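Local coordinates for mandelate racemase/muconate lactonizing enzyme, C-terminal domain protein (Paracoccus denitrificans, PDB 4DWD) that binds magnesium ions and, as a member of the enolase superfamily, may act as a hydro-lyase, at residues P127-I132 against W221-V226; A179-V184 against I194-N199; A308-L313 against K321-A326; R145-R150 against E186-D191; K258-I261 against M267-P270. All blocks are in the same frame, centred on the assembly; numbering follows the deposited sequence.

Interaction 1: residues P127-I132 against W221-V226; sequences PCYSSI and WFEEPV
Y129 and W221 form an edge-to-face aromatic pair and carry nearly all of this buried contact. W221 brings the benzo edge of its indole over one face of the tyrosine ring, off-centre toward the rim; W221 CZ2 stands 4.0 Å from Y129 CZ. The ring centroids are 5.3 Å apart and the planes are turned by 77°, so the T-shape is nearly square. Each ring leaves its strand with CG lodged between the backbone N and the carbonyl carbon. Together they span strands whose nearest CA atoms, Y129 and W221, are still 12.6 Å apart.

The polar interactions gather at the carboxylate of E223. W221 NE1 donates to E223 OE1 at 3.3 Å along an almost straight path, N-H...O 164°; the oxygen lies in the plane of the indole and accepts with its anti lone pair, which fixes the turn of the tryptophan. E223 OE1 also makes a salt bridge with K160, and Y129 OH is hydrogen-bonded to the same lysine, so one amine ties the two strands together. E223, D197 and E249 form a calcium site seen in a crystal structure of this protein, though no calcium is bound to this chain here; the aromatic pair sits beside these residues.

Both rings lie inside the enolase-superfamily barrel and touch strand 158-162. Backbone bonds join 127-132 to strand 323-325, while F222, on the outer side, packs against helix 204-216 and P225 against helix 231-240.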
# COMPACT_ATOMS: atom_id res chain seq x y z
N PRO B 127 -20.03 1.70 35.19
CA PRO B 127 -20.73 0.44 34.93
C PRO B 127 -19.76 -0.74 34.83
O PRO B 127 -18.62 -0.56 34.40
CB PRO B 127 -21.41 0.68 33.58
CG PRO B 127 -20.64 1.79 32.95
CD PRO B 127 -20.18 2.66 34.08
N CYS B 128 -20.22 -1.92 35.23
CA CYS B 128 -19.40 -3.13 35.12
C CYS B 128 -19.93 -4.08 34.04
O CYS B 128 -21.09 -3.98 33.62
CB CYS B 128 -19.32 -3.86 36.47
SG CYS B 128 -20.78 -4.84 36.92
N TYR B 129 -19.06 -4.98 33.56
CA TYR B 129 -19.53 -6.14 32.80
C TYR B 129 -19.08 -7.42 33.48
O TYR B 129 -17.95 -7.49 33.98
CB TYR B 129 -19.12 -6.07 31.31
CG TYR B 129 -17.69 -6.39 30.91
CD1 TYR B 129 -17.27 -7.71 30.76
CD2 TYR B 129 -16.77 -5.37 30.61
CE1 TYR B 129 -15.97 -8.01 30.35
CE2 TYR B 129 -15.47 -5.66 30.19
CZ TYR B 129 -15.09 -6.98 30.07
OH TYR B 129 -13.82 -7.31 29.65
N SER B 130 -19.97 -8.41 33.54
CA SER B 130 -19.63 -9.70 34.12
C SER B 130 -18.81 -10.48 33.12
O SER B 130 -19.29 -10.80 32.02
CB SER B 130 -20.90 -10.49 34.46
OG SER B 130 -21.68 -9.82 35.43
N SER B 131 -17.56 -10.76 33.50
CA SER B 131 -16.62 -11.46 32.64
C SER B 131 -16.52 -12.89 33.17
O SER B 131 -15.98 -13.11 34.26
CB SER B 131 -15.28 -10.74 32.69
OG SER B 131 -14.38 -11.29 31.75
N ILE B 132 -17.05 -13.83 32.40
CA ILE B 132 -17.29 -15.21 32.84
C ILE B 132 -16.43 -16.18 32.04
O ILE B 132 -16.65 -16.38 30.84
CB ILE B 132 -18.78 -15.55 32.67
CG1 ILE B 132 -19.62 -14.47 33.37
CG2 ILE B 132 -19.07 -16.98 33.13
CD1 ILE B 132 -21.10 -14.54 33.12
N TRP B 221 -18.81 -7.52 20.78
CA TRP B 221 -17.38 -7.59 20.49
C TRP B 221 -16.87 -8.98 20.58
O TRP B 221 -17.52 -9.85 21.18
CB TRP B 221 -16.54 -6.60 21.34
CG TRP B 221 -16.20 -6.98 22.74
CD1 TRP B 221 -15.01 -7.55 23.20
CD2 TRP B 221 -17.02 -6.79 23.94
NE1 TRP B 221 -15.02 -7.70 24.56
CE2 TRP B 221 -16.21 -7.25 25.07
CE3 TRP B 221 -18.28 -6.27 24.18
CZ2 TRP B 221 -16.69 -7.21 26.37
CZ3 TRP B 221 -18.75 -6.23 25.50
CH2 TRP B 221 -17.97 -6.69 26.57
N PHE B 222 -15.69 -9.19 20.00
CA PHE B 222 -15.08 -10.51 19.79
C PHE B 222 -13.61 -10.37 20.15
O PHE B 222 -12.84 -9.79 19.39
CB PHE B 222 -15.28 -10.89 18.32
CG PHE B 222 -14.85 -12.29 17.92
CD1 PHE B 222 -14.74 -13.36 18.84
CD2 PHE B 222 -14.64 -12.56 16.56
CE1 PHE B 222 -14.39 -14.64 18.39
CE2 PHE B 222 -14.29 -13.84 16.13
CZ PHE B 222 -14.16 -14.88 17.03
N GLU B 223 -13.25 -10.88 21.33
CA GLU B 223 -11.94 -10.64 21.91
C GLU B 223 -10.95 -11.75 21.58
O GLU B 223 -11.29 -12.94 21.68
CB GLU B 223 -12.10 -10.46 23.42
CG GLU B 223 -10.85 -10.07 24.18
CD GLU B 223 -11.15 -9.53 25.57
OE1 GLU B 223 -12.29 -9.05 25.81
OE2 GLU B 223 -10.23 -9.54 26.42
N GLU B 224 -9.73 -11.35 21.21
CA GLU B 224 -8.60 -12.27 21.02
C GLU B 224 -8.95 -13.52 20.19
O GLU B 224 -8.71 -14.66 20.61
CB GLU B 224 -7.97 -12.65 22.37
CG GLU B 224 -7.38 -11.47 23.14
CD GLU B 224 -5.93 -11.17 22.77
OE1 GLU B 224 -5.21 -12.07 22.27
OE2 GLU B 224 -5.47 -10.04 23.02
N PRO B 225 -9.48 -13.32 18.96
CA PRO B 225 -9.88 -14.51 18.18
C PRO B 225 -8.73 -15.45 17.77
O PRO B 225 -8.93 -16.68 17.76
CB PRO B 225 -10.54 -13.90 16.92
CG PRO B 225 -10.07 -12.47 16.87
CD PRO B 225 -9.90 -12.06 18.31
N VAL B 226 -7.57 -14.90 17.42
CA VAL B 226 -6.43 -15.71 16.95
C VAL B 226 -5.29 -15.63 17.95
O VAL B 226 -5.35 -14.85 18.91
CB VAL B 226 -5.97 -15.28 15.53
CG1 VAL B 226 -7.15 -15.40 14.56
CG2 VAL B 226 -5.38 -13.87 15.51

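Interaction 2: residues A179-V184 against I194-N199; sequences AKARAV and IGFDAN
A181 meets the ring of F196 with nothing but a methyl group, and that small side chain lets helix and strand come close: the CA atoms of A181 and F196 are only 7.7 Å apart. A181 CB touches F196 CD2 at 4.1 Å. The phenyl ring is swung toward the helix by a first torsion that sets CG opposite the backbone N (chi1 -177°), and its further partner is W163, with which it stacks.

One turn along the helix V184 repeats the approach with a branched side chain. V184 CG1 meets I194 CG2 at 4.2 Å, methyl against methyl, and the CA atoms of V184 and I194 are farther apart, at 8.6 Å. No hydrogen bond crosses between the segments; the union is wholly apolar and buried.

The polar chemistry lies past the end of the strand. The backbone N of N199 donates to D197 OD1 at 3.0 Å, closing an Asx turn; the N-H comes to the anti side of that oxygen, 33° out of the carboxylate plane. D197 is a calcium ligand seen in a crystal structure of this protein, and this turn shapes the chain just after D197, whose side chain leaves the strand on the face away from the helix.

The arrangement belongs to a beta-alpha-beta unit of strand 158-162, helix 174-188 and strand 194-197. Strand 194-197 runs between 158-162 and 221-223, V184 also rests on I161, and helix 140-154 lies alongside, touching A183 and V184.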
# COMPACT_ATOMS: atom_id res chain seq x y z
N ALA B 179 -23.08 -22.81 19.52
CA ALA B 179 -24.25 -23.24 20.32
C ALA B 179 -24.30 -22.60 21.71
O ALA B 179 -25.37 -22.21 22.19
CB ALA B 179 -24.32 -24.77 20.41
N LYS B 180 -23.13 -22.44 22.33
CA LYS B 180 -23.04 -21.81 23.65
C LYS B 180 -23.36 -20.33 23.50
O LYS B 180 -24.11 -19.76 24.30
CB LYS B 180 -21.65 -22.02 24.24
CG LYS B 180 -21.43 -23.46 24.71
CD LYS B 180 -19.96 -23.76 24.97
CE LYS B 180 -19.83 -25.17 25.53
NZ LYS B 180 -18.40 -25.57 25.64
N ALA B 181 -22.79 -19.69 22.48
CA ALA B 181 -23.09 -18.27 22.24
C ALA B 181 -24.59 -18.05 21.99
O ALA B 181 -25.18 -17.10 22.51
CB ALA B 181 -22.26 -17.73 21.09
N ARG B 182 -25.21 -18.96 21.23
CA ARG B 182 -26.64 -18.89 20.95
C ARG B 182 -27.47 -19.03 22.22
O ARG B 182 -28.40 -18.26 22.47
CB ARG B 182 -27.05 -19.95 19.91
CG ARG B 182 -28.55 -19.98 19.63
CD ARG B 182 -28.87 -20.93 18.48
NE ARG B 182 -28.68 -20.25 17.20
CZ ARG B 182 -29.62 -19.55 16.57
NH1 ARG B 182 -30.84 -19.44 17.08
NH2 ARG B 182 -29.34 -18.96 15.41
N ALA B 183 -27.11 -20.02 23.05
CA ALA B 183 -27.85 -20.26 24.28
C ALA B 183 -27.78 -19.05 25.23
O ALA B 183 -28.75 -18.73 25.93
CB ALA B 183 -27.34 -21.51 24.96
N VAL B 184 -26.61 -18.40 25.27
CA VAL B 184 -26.43 -17.23 26.11
C VAL B 184 -27.27 -16.05 25.60
O VAL B 184 -27.90 -15.35 26.40
CB VAL B 184 -24.93 -16.88 26.31
CG1 VAL B 184 -24.76 -15.53 27.02
CG2 VAL B 184 -24.25 -17.98 27.13
N ILE B 194 -23.51 -8.38 24.75
CA ILE B 194 -22.74 -9.59 25.03
C ILE B 194 -21.46 -9.61 24.21
O ILE B 194 -21.49 -9.36 23.00
CB ILE B 194 -23.52 -10.89 24.71
CG1 ILE B 194 -25.03 -10.75 25.03
CG2 ILE B 194 -22.90 -12.07 25.46
CD1 ILE B 194 -25.86 -11.96 24.65
N GLY B 195 -20.34 -9.87 24.88
CA GLY B 195 -19.06 -10.08 24.20
C GLY B 195 -18.64 -11.54 24.28
O GLY B 195 -19.09 -12.30 25.15
N PHE B 196 -17.77 -11.94 23.36
CA PHE B 196 -17.27 -13.31 23.29
C PHE B 196 -15.75 -13.22 23.26
O PHE B 196 -15.19 -12.54 22.39
CB PHE B 196 -17.82 -13.95 22.01
CG PHE B 196 -17.45 -15.41 21.82
CD1 PHE B 196 -16.15 -15.79 21.49
CD2 PHE B 196 -18.43 -16.40 21.90
CE1 PHE B 196 -15.82 -17.13 21.28
CE2 PHE B 196 -18.10 -17.73 21.69
CZ PHE B 196 -16.80 -18.10 21.39
N ASP B 197 -15.09 -13.90 24.20
CA ASP B 197 -13.63 -13.89 24.28
C ASP B 197 -13.14 -15.29 23.93
O ASP B 197 -13.35 -16.24 24.69
CB ASP B 197 -13.22 -13.46 25.69
CG ASP B 197 -11.71 -13.29 25.86
OD1 ASP B 197 -10.93 -13.73 25.00
OD2 ASP B 197 -11.32 -12.73 26.89
N ALA B 198 -12.51 -15.40 22.76
CA ALA B 198 -11.99 -16.68 22.27
C ALA B 198 -10.72 -17.15 22.96
O ALA B 198 -10.33 -18.31 22.80
CB ALA B 198 -11.75 -16.60 20.77
N ASN B 199 -10.04 -16.25 23.69
CA ASN B 199 -8.76 -16.60 24.32
C ASN B 199 -7.86 -17.33 23.32
O ASN B 199 -7.28 -18.38 23.62
CB ASN B 199 -8.96 -17.40 25.61
CG ASN B 199 -9.70 -16.61 26.67
OD1 ASN B 199 -10.86 -16.88 26.97
ND2 ASN B 199 -9.04 -15.61 27.23

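Interaction 3: residues A308-L313 against K321-A326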
# COMPACT_ATOMS: atom_id res chain seq x y z
N ALA B 308 -6.58 0.68 40.56
CA ALA B 308 -5.81 1.42 39.56
C ALA B 308 -6.60 1.60 38.26
O ALA B 308 -6.67 2.69 37.70
CB ALA B 308 -4.49 0.72 39.29
N ASN B 309 -7.21 0.50 37.82
CA ASN B 309 -8.02 0.49 36.60
C ASN B 309 -9.16 1.50 36.65
O ASN B 309 -9.34 2.27 35.70
CB ASN B 309 -8.54 -0.94 36.36
CG ASN B 309 -9.10 -1.15 34.95
OD1 ASN B 309 -8.51 -0.73 33.96
ND2 ASN B 309 -10.24 -1.83 34.87
N ILE B 310 -9.92 1.51 37.75
CA ILE B 310 -11.05 2.46 37.82
C ILE B 310 -10.63 3.93 37.98
O ILE B 310 -11.30 4.82 37.45
CB ILE B 310 -12.16 2.04 38.82
CG1 ILE B 310 -11.65 2.07 40.27
CG2 ILE B 310 -12.76 0.69 38.42
CD1 ILE B 310 -12.74 1.87 41.30
N HIS B 311 -9.51 4.22 38.64
CA HIS B 311 -9.02 5.60 38.62
C HIS B 311 -8.74 6.05 37.20
O HIS B 311 -9.15 7.14 36.79
CB HIS B 311 -7.78 5.78 39.49
CG HIS B 311 -8.10 5.93 40.97
ND1 HIS B 311 -8.38 7.12 41.53
CD2 HIS B 311 -8.17 4.98 41.99
CE1 HIS B 311 -8.61 6.95 42.85
NE2 HIS B 311 -8.49 5.64 43.13
N VAL B 312 -8.04 5.22 36.43
CA VAL B 312 -7.76 5.57 35.04
C VAL B 312 -9.04 5.67 34.21
O VAL B 312 -9.23 6.62 33.48
CB VAL B 312 -6.76 4.59 34.40
CG1 VAL B 312 -6.72 4.72 32.87
CG2 VAL B 312 -5.36 4.80 34.98
N LEU B 313 -9.93 4.69 34.34
CA LEU B 313 -11.16 4.73 33.52
C LEU B 313 -12.12 5.87 33.86
O LEU B 313 -12.88 6.31 33.00
CB LEU B 313 -11.86 3.37 33.53
CG LEU B 313 -11.07 2.34 32.70
CD1 LEU B 313 -11.62 0.93 32.92
CD2 LEU B 313 -11.08 2.69 31.22
N LYS B 321 -17.38 0.80 26.59
CA LYS B 321 -17.71 -0.50 27.18
C LYS B 321 -17.48 -0.41 28.68
O LYS B 321 -16.75 0.47 29.14
CB LYS B 321 -16.85 -1.62 26.55
CG LYS B 321 -16.91 -1.71 25.02
CD LYS B 321 -18.18 -2.37 24.51
CE LYS B 321 -18.09 -2.72 23.02
NZ LYS B 321 -17.88 -1.54 22.13
N PRO B 322 -18.14 -1.27 29.46
CA PRO B 322 -18.01 -1.21 30.91
C PRO B 322 -16.67 -1.72 31.44
O PRO B 322 -15.84 -2.22 30.69
CB PRO B 322 -19.13 -2.12 31.40
CG PRO B 322 -20.04 -2.31 30.24
CD PRO B 322 -19.13 -2.28 29.05
N VAL B 323 -16.49 -1.58 32.75
CA VAL B 323 -15.31 -2.07 33.47
C VAL B 323 -15.39 -3.58 33.68
O VAL B 323 -16.40 -4.10 34.14
CB VAL B 323 -15.21 -1.38 34.84
CG1 VAL B 323 -14.02 -1.91 35.63
CG2 VAL B 323 -15.11 0.13 34.68
N GLU B 324 -14.30 -4.29 33.37
CA GLU B 324 -14.27 -5.74 33.55
C GLU B 324 -14.36 -6.17 35.02
O GLU B 324 -13.63 -5.67 35.88
CB GLU B 324 -13.01 -6.33 32.92
CG GLU B 324 -13.02 -7.86 32.99
CD GLU B 324 -12.00 -8.54 32.09
OE1 GLU B 324 -11.06 -7.89 31.60
OE2 GLU B 324 -12.14 -9.76 31.91
N LEU B 325 -15.27 -7.11 35.27
CA LEU B 325 -15.40 -7.81 36.55
C LEU B 325 -15.31 -9.32 36.32
O LEU B 325 -16.29 -9.97 35.91
CB LEU B 325 -16.69 -7.42 37.28
CG LEU B 325 -16.93 -8.13 38.62
CD1 LEU B 325 -15.85 -7.76 39.64
CD2 LEU B 325 -18.32 -7.81 39.15
N ALA B 326 -14.12 -9.86 36.57
CA ALA B 326 -13.84 -11.26 36.23
C ALA B 326 -14.16 -12.25 37.36
O ALA B 326 -14.61 -11.85 38.44
CB ALA B 326 -12.40 -11.40 35.75
O HOH W 1 -11.81 -2.76 32.40
O HOH W 2 -11.40 -3.74 37.01
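This is a buried helix-on-strand contact between N309, I310 and L313 of helix 304-314 and V323 of the strand that follows it. The short segments run nearly antiparallel, their directions 161° apart and their axes 9.9 Å from each other at the closest. V323 is the hub, and its two methyls divide the work. V323 CG1, opposite the backbone N (chi1 178°), reaches I310 CG2 at 4.0 Å and is also brushed by N309 ND2, whereas V323 CG2 meets L313 CD1 at 4.0 Å. The isoleucine crosses the valine at about a right angle; the leucine and asparagine slide past it in the opposite sense.

The polar part of the interface runs through two waters. N309 ND2 donates to both, each at 3.1 Å. The first also accepts from E324 N, and the second donates to E324 O at 3.2 Å, so both backbone polar groups of E324 are tied to one amide nitrogen. The carboxylate of E324 is held elsewhere, by S131 OG and the backbone N of Q299.

L126 and F347 complete the apolar surroundings of V323. Strand 323-325 runs parallel to 125-132 and bonds to it through V323 and L325, an arrangement that closes the circle of strands in the modified TIM barrel of the enolase superfamily, with helix 304-314 packed on its outside.

Interaction 4: residues R145-R150 against E186-D191; sequences REVARR and ELLGPD
L187 reaches from the end of helix 174-188 to V147 and A148 of helix 140-154. Its CB points toward that helix, and CG stands opposite the backbone N (chi1 170°), which carries the isobutyl fork across the gap. At the fork the branches part: L187 CD1 comes no nearer than 4.2 Å to A148 CB, while L187 CD2 is the working tip. L187 CD2 lies 3.7 Å from V147 CG1 and 3.8 Å from A148 N, so it rests on the helix surface itself as well as on side chains. The CA atoms of A148 and L187 are 7.6 Å apart.

These are neighbouring outer helices of the TIM-type barrel, packed side by side over strand 158-162, which V147 and L188 both touch. L188 approaches V147 at about a right angle, with L188 CD2 4.0 Å from V147 CG1. G189 then ends the helix with a positive phi, 93°.

On the outward side of helix 140-154 R149 grips E146 side-on: R149 NE bonds E146 OE1 at 2.8 Å and R149 NH2 bonds E146 OE2 at 2.7 Å, a salt bridge one turn long. R150 turns inward instead, to E154 and the carbonyls of S131 and L325.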
# COMPACT_ATOMS: atom_id res chain seq x y z
N ARG B 145 -26.16 -21.73 33.06
CA ARG B 145 -26.33 -21.65 34.51
C ARG B 145 -25.39 -20.62 35.15
O ARG B 145 -25.81 -19.81 35.98
CB ARG B 145 -26.15 -23.03 35.16
CG ARG B 145 -26.45 -23.00 36.65
CD ARG B 145 -26.37 -24.36 37.31
NE ARG B 145 -26.84 -24.28 38.70
CZ ARG B 145 -28.12 -24.33 39.09
NH1 ARG B 145 -29.13 -24.46 38.22
NH2 ARG B 145 -28.39 -24.24 40.39
N GLU B 146 -24.12 -20.65 34.75
CA GLU B 146 -23.14 -19.74 35.34
C GLU B 146 -23.40 -18.30 34.92
O GLU B 146 -23.29 -17.39 35.75
CB GLU B 146 -21.72 -20.19 34.99
CG GLU B 146 -20.61 -19.32 35.59
CD GLU B 146 -20.57 -19.26 37.12
OE1 GLU B 146 -21.29 -19.99 37.84
OE2 GLU B 146 -19.77 -18.44 37.62
N VAL B 147 -23.75 -18.08 33.65
CA VAL B 147 -24.08 -16.72 33.23
C VAL B 147 -25.28 -16.18 34.02
O VAL B 147 -25.25 -15.06 34.53
CB VAL B 147 -24.33 -16.62 31.71
CG1 VAL B 147 -24.86 -15.24 31.33
CG2 VAL B 147 -23.06 -16.95 30.94
N ALA B 148 -26.34 -16.99 34.16
CA ALA B 148 -27.52 -16.57 34.90
C ALA B 148 -27.15 -16.23 36.35
O ALA B 148 -27.62 -15.23 36.89
CB ALA B 148 -28.60 -17.64 34.86
N ARG B 149 -26.30 -17.06 36.95
CA ARG B 149 -25.87 -16.83 38.34
C ARG B 149 -25.16 -15.48 38.51
O ARG B 149 -25.49 -14.70 39.42
CB ARG B 149 -24.97 -17.97 38.80
CG ARG B 149 -24.59 -17.93 40.28
CD ARG B 149 -23.57 -19.00 40.61
NE ARG B 149 -22.24 -18.68 40.09
CZ ARG B 149 -21.38 -17.85 40.67
NH1 ARG B 149 -21.71 -17.23 41.80
NH2 ARG B 149 -20.19 -17.62 40.12
N ARG B 150 -24.19 -15.21 37.64
CA ARG B 150 -23.38 -13.99 37.73
C ARG B 150 -24.25 -12.76 37.46
O ARG B 150 -24.13 -11.73 38.12
CB ARG B 150 -22.22 -14.03 36.73
CG ARG B 150 -21.17 -15.13 36.93
CD ARG B 150 -20.09 -14.81 37.97
NE ARG B 150 -19.56 -13.45 37.83
CZ ARG B 150 -18.47 -13.11 37.16
NH1 ARG B 150 -17.70 -14.03 36.58
NH2 ARG B 150 -18.13 -11.83 37.09
N GLU B 186 -30.08 -16.37 24.03
CA GLU B 186 -31.46 -16.72 24.36
C GLU B 186 -31.78 -16.45 25.83
O GLU B 186 -32.87 -15.99 26.18
CB GLU B 186 -31.75 -18.18 23.98
CG GLU B 186 -31.77 -18.35 22.46
CD GLU B 186 -32.01 -19.77 21.99
OE1 GLU B 186 -32.36 -20.64 22.81
OE2 GLU B 186 -31.88 -19.99 20.76
N LEU B 187 -30.81 -16.72 26.70
CA LEU B 187 -30.96 -16.43 28.12
C LEU B 187 -31.12 -14.93 28.41
O LEU B 187 -32.02 -14.52 29.14
CB LEU B 187 -29.77 -16.97 28.91
CG LEU B 187 -29.63 -16.56 30.38
CD1 LEU B 187 -30.64 -17.31 31.23
CD2 LEU B 187 -28.21 -16.81 30.88
N LEU B 188 -30.22 -14.14 27.83
CA LEU B 188 -30.10 -12.73 28.20
C LEU B 188 -31.09 -11.82 27.49
O LEU B 188 -31.35 -10.70 27.94
CB LEU B 188 -28.66 -12.25 27.99
CG LEU B 188 -27.63 -12.95 28.87
CD1 LEU B 188 -26.25 -12.41 28.54
CD2 LEU B 188 -27.94 -12.81 30.36
N GLY B 189 -31.64 -12.29 26.38
CA GLY B 189 -32.58 -11.49 25.60
C GLY B 189 -31.92 -10.69 24.48
O GLY B 189 -30.69 -10.53 24.46
N PRO B 190 -32.74 -10.16 23.55
CA PRO B 190 -32.23 -9.55 22.32
C PRO B 190 -31.50 -8.22 22.53
O PRO B 190 -30.68 -7.86 21.69
CB PRO B 190 -33.49 -9.35 21.46
CG PRO B 190 -34.63 -9.39 22.42
CD PRO B 190 -34.21 -10.31 23.53
N ASP B 191 -31.79 -7.55 23.64
CA ASP B 191 -31.24 -6.23 23.98
C ASP B 191 -29.85 -6.30 24.60
O ASP B 191 -29.07 -5.34 24.49
CB ASP B 191 -32.16 -5.51 24.97
CG ASP B 191 -33.60 -5.44 24.49
OD1 ASP B 191 -33.85 -4.82 23.43
OD2 ASP B 191 -34.49 -5.99 25.18

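Interaction 5: residues K258-I261 against M267-P270; sequences KDLI and MVQP
Just ahead of L260 and I261, the two residues that meet V268, K258 NZ bonds D259 OD1 at 2.7 Å in a salt bridge between successive residues of the helix. The lysine chain bends back sharply at its second torsion (chi2 -91°) to bring its amine there, and it comes to the syn side of the oxygen, 34° out of the carboxylate plane. K258 also packs on H291 of a second subunit, so this side of the helix faces a neighbour in the assembly.

The contact itself is apolar. V268 points at the helix and does all its touching with one methyl: V268 CG1 lies 3.9 Å from I261 CG1 and 4.3 Å from L260 CD2. The isoleucine crosses the valine at about a right angle, and its CG1 branch, set opposite the carbonyl carbon (chi1 -70°), is what closes the distance.

Helix 254-263 leads through a short loop into strand 267-268, one helix-to-strand step of the TIM-type barrel, and the strand runs parallel to 294-295, to which V268 is bonded through its backbone. M267, a selenomethionine, turns the other way, away from the helix, and lies against T244 and S246 of strand 244-246. L287 of helix 277-291 touches both K258 and I261, while R266 donates to the carbonyl of I261.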
# COMPACT_ATOMS: atom_id res chain seq x y z
N LYS B 258 0.86 0.45 19.37
CA LYS B 258 0.82 1.15 18.10
C LYS B 258 0.75 0.16 16.93
O LYS B 258 -0.05 0.34 16.01
CB LYS B 258 2.04 2.09 18.00
CG LYS B 258 2.17 2.86 16.70
CD LYS B 258 3.00 2.12 15.63
CE LYS B 258 4.46 1.90 16.03
NZ LYS B 258 5.22 1.14 14.98
N ASP B 259 1.58 -0.88 16.97
CA ASP B 259 1.60 -1.88 15.90
C ASP B 259 0.27 -2.63 15.81
O ASP B 259 -0.20 -2.93 14.71
CB ASP B 259 2.75 -2.87 16.10
CG ASP B 259 4.11 -2.26 15.79
OD1 ASP B 259 4.17 -1.33 14.96
OD2 ASP B 259 5.12 -2.70 16.37
N LEU B 260 -0.35 -2.90 16.96
CA LEU B 260 -1.63 -3.57 16.97
C LEU B 260 -2.70 -2.70 16.32
O LEU B 260 -3.52 -3.18 15.54
CB LEU B 260 -2.00 -3.95 18.41
CG LEU B 260 -3.28 -4.75 18.62
CD1 LEU B 260 -3.18 -6.13 18.00
CD2 LEU B 260 -3.56 -4.85 20.11
N ILE B 261 -2.68 -1.41 16.62
CA ILE B 261 -3.61 -0.47 16.02
C ILE B 261 -3.36 -0.39 14.50
O ILE B 261 -4.30 -0.45 13.70
CB ILE B 261 -3.47 0.91 16.69
CG1 ILE B 261 -4.02 0.83 18.11
CG2 ILE B 261 -4.18 1.98 15.87
CD1 ILE B 261 -3.73 2.08 18.93
N MSE B 267 -10.27 -1.76 18.83
CA MSE B 267 -10.61 -1.78 20.26
C MSE B 267 -9.46 -2.44 20.96
O MSE B 267 -9.16 -3.62 20.70
CB MSE B 267 -11.93 -2.54 20.49
CG MSE B 267 -12.30 -2.65 21.97
SE MSE B 267 -14.08 -3.49 22.17
CE MSE B 267 -13.76 -4.43 23.85
N VAL B 268 -8.77 -1.70 21.84
CA VAL B 268 -7.56 -2.21 22.47
C VAL B 268 -7.74 -2.32 23.99
O VAL B 268 -8.44 -1.50 24.61
CB VAL B 268 -6.29 -1.38 22.13
CG1 VAL B 268 -6.03 -1.41 20.62
CG2 VAL B 268 -6.39 0.06 22.66
N GLN B 269 -7.10 -3.35 24.56
CA GLN B 269 -7.35 -3.79 25.93
C GLN B 269 -6.08 -4.12 26.72
O GLN B 269 -6.01 -5.17 27.35
CB GLN B 269 -8.25 -5.02 25.89
CG GLN B 269 -9.46 -4.85 25.00
CD GLN B 269 -10.33 -6.07 25.06
OE1 GLN B 269 -10.12 -7.03 24.32
NE2 GLN B 269 -11.32 -6.04 25.95
N PRO B 270 -5.09 -3.19 26.73
CA PRO B 270 -3.95 -3.47 27.61
C PRO B 270 -4.40 -3.50 29.09
O PRO B 270 -5.47 -2.99 29.43
CB PRO B 270 -3.01 -2.30 27.33
CG PRO B 270 -3.94 -1.16 26.99
CD PRO B 270 -5.07 -1.81 26.22

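How the interactions relate
Interactions 1, 2, 3 and 5 are buried, whereas interaction 4 is only partly so and lies nearer the surface, between two outer helices. Interactions 2, 3 and 5 each press a helix on a strand by apolar contacts, interaction 3 adding two bridging waters; interaction 1 lies inside the barrel, with aromatic rings and charged groups beside the metal-binding residues, one of which, D197, is on the strand of interaction 2. Those two join through neighbouring strands, with a probable bond from E223 N to F196 O. Helix 174-188 serves both interactions 2 and 4, where I194 CD1 touches L188 CD1. R150 ties interaction 4 to interactions 1 and 3, while interactions 4 and 5 do not touch.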